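PDB 4K7J: GDSL-like Lipase/Acylhydrolase family protein from Neisseria meningitidis, which probably removes O-acetyl groups from peptidoglycan as an SGNH-family esterase that works through a catalytic triad. Local coordinates for residues A[32-36]-A[37-41]. Residues are numbered along the deposited sequence; the frame is centred on the assembly and turned at random.
Sequences GNASA and SPWMK
Ser37 and Ala34 are joined through a single carbonyl oxygen, Ala34 O, which receives both Ser37 OG at 2.6 Å and Ser37 N at 3.1 Å. The hydroxyl lies near the carbonyl plane, whereas the amide approaches from above it. With chi1 at 69°, Ser37 OG is folded back where it can also accept from Met40 N (3.2 Å). Serine suits this place because one small hydroxyl donates backward to the turn and accepts forward from the first helical turn. A water bridges Ser35 O and Ser37 O, donating to both. Pro38 follows; its ring holds phi (-57°) near the helical range, and as the first helical residue it needs no i-4 carbonyl as acceptor, so the lack of an N-H is tolerated. In Trp39, chi1 of 66° puts CG between N and the carbonyl carbon, letting the large flat indole lie over Ser37 OG, 3.1 Å from the ring plane and toward its rim, while CZ2 meets Ala34 CB obliquely at 3.7 Å. Met40 CB points at the turn and comes to 3.0 Å from Ala34 O; its flexible chain, bent at chi2 and chi3, brings CE more loosely to 4.2 Å from Ala34 CB, and it also reaches Val372. Ala34, whose methyl touches Leu371 of helix 354-373, is small enough to let Trp39 and Met40 come close. A type I beta turn over Ala34-Ser37, in the loop after edge strand 28-30, thus runs straight into a serine N-cap of helix 38-47.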
loop_
_atom_site.group_PDB
_atom_site.type_symbol
_atom_site.label_atom_id
_atom_site.label_comp_id
_atom_site.label_asym_id
_atom_site.label_seq_id
_atom_site.Cartn_x
_atom_site.Cartn_y
_atom_site.Cartn_z
ATOM N N GLY A 32 -11.904 -11.002 13.712
ATOM C CA GLY A 32 -13.066 -11.309 12.908
ATOM C C GLY A 32 -13.163 -12.814 12.730
ATOM O O GLY A 32 -12.826 -13.582 13.632
ATOM N N ASN A 33 -13.606 -13.235 11.555
ATOM C CA ASN A 33 -13.825 -14.645 11.279
ATOM C C ASN A 33 -13.299 -14.933 9.885
ATOM O O ASN A 33 -14.072 -15.107 8.944
ATOM C CB ASN A 33 -15.323 -14.954 11.367
ATOM C CG ASN A 33 -15.625 -16.449 11.423
ATOM O OD1 ASN A 33 -14.716 -17.289 11.419
ATOM N ND2 ASN A 33 -16.919 -16.785 11.481
ATOM N N ALA A 34 -11.975 -14.964 9.762
ATOM C CA ALA A 34 -11.327 -15.028 8.461
ATOM C C ALA A 34 -11.715 -16.273 7.671
ATOM O O ALA A 34 -11.911 -16.202 6.458
ATOM C CB ALA A 34 -9.809 -14.930 8.610
ATOM N N SER A 35 -11.837 -17.409 8.354
ATOM C CA SER A 35 -12.148 -18.659 7.664
ATOM C C SER A 35 -13.540 -18.612 7.020
ATOM O O SER A 35 -13.769 -19.231 5.989
ATOM C CB SER A 35 -11.987 -19.874 8.594
ATOM O OG SER A 35 -12.840 -19.803 9.722
ATOM N N ALA A 36 -14.452 -17.846 7.611
ATOM C CA ALA A 36 -15.819 -17.751 7.099
ATOM C C ALA A 36 -16.032 -16.598 6.114
ATOM O O ALA A 36 -17.157 -16.368 5.657
ATOM C CB ALA A 36 -16.800 -17.637 8.254
ATOM N N SER A 37 -14.952 -15.895 5.776
ATOM C CA SER A 37 -15.039 -14.634 5.037
ATOM C C SER A 37 -15.038 -14.805 3.517
ATOM O O SER A 37 -14.478 -15.766 2.992
ATOM C CB SER A 37 -13.876 -13.716 5.444
ATOM O OG SER A 37 -12.633 -14.219 4.971
ATOM N N PRO A 38 -15.655 -13.852 2.807
ATOM C CA PRO A 38 -15.587 -13.817 1.343
ATOM C C PRO A 38 -14.153 -13.770 0.812
ATOM O O PRO A 38 -13.862 -14.440 -0.180
ATOM C CB PRO A 38 -16.319 -12.516 0.985
ATOM C CG PRO A 38 -17.239 -12.271 2.127
ATOM C CD PRO A 38 -16.533 -12.800 3.350
ATOM N N TRP A 39 -13.264 -13.014 1.450
ATOM C CA TRP A 39 -11.910 -12.878 0.896
ATOM C C TRP A 39 -11.084 -14.158 1.023
ATOM O O TRP A 39 -10.282 -14.484 0.147
ATOM C CB TRP A 39 -11.166 -11.666 1.482
ATOM C CG TRP A 39 -10.853 -11.760 2.937
ATOM C CD1 TRP A 39 -11.613 -11.300 3.976
ATOM C CD2 TRP A 39 -9.688 -12.344 3.523
ATOM N NE1 TRP A 39 -10.991 -11.560 5.171
ATOM C CE2 TRP A 39 -9.808 -12.204 4.920
ATOM C CE3 TRP A 39 -8.557 -12.976 3.004
ATOM C CZ2 TRP A 39 -8.844 -12.672 5.797
ATOM C CZ3 TRP A 39 -7.597 -13.437 3.883
ATOM C CH2 TRP A 39 -7.749 -13.280 5.262
ATOM N N MET A 40 -11.277 -14.891 2.109
ATOM C CA MET A 40 -10.577 -16.166 2.276
ATOM C C MET A 40 -11.040 -17.167 1.215
ATOM O O MET A 40 -10.235 -17.890 0.625
ATOM C CB MET A 40 -10.836 -16.727 3.672
ATOM C CG MET A 40 -10.180 -18.066 3.966
ATOM S SD MET A 40 -8.378 -18.021 3.959
ATOM C CE MET A 40 -8.036 -16.949 5.358
ATOM N N LYS A 41 -12.347 -17.197 0.982
ATOM C CA LYS A 41 -12.924 -18.078 -0.026
ATOM C C LYS A 41 -12.321 -17.766 -1.401
ATOM O O LYS A 41 -11.994 -18.672 -2.170
ATOM C CB LYS A 41 -14.448 -17.941 -0.039
ATOM C CG LYS A 41 -15.169 -18.922 -0.950
ATOM C CD LYS A 41 -16.667 -18.642 -0.982
ATOM C CE LYS A 41 -17.333 -18.996 0.342
ATOM N NZ LYS A 41 -17.360 -20.471 0.565
HETATM O O HOH W 1 -14.927 -18.229 3.578
#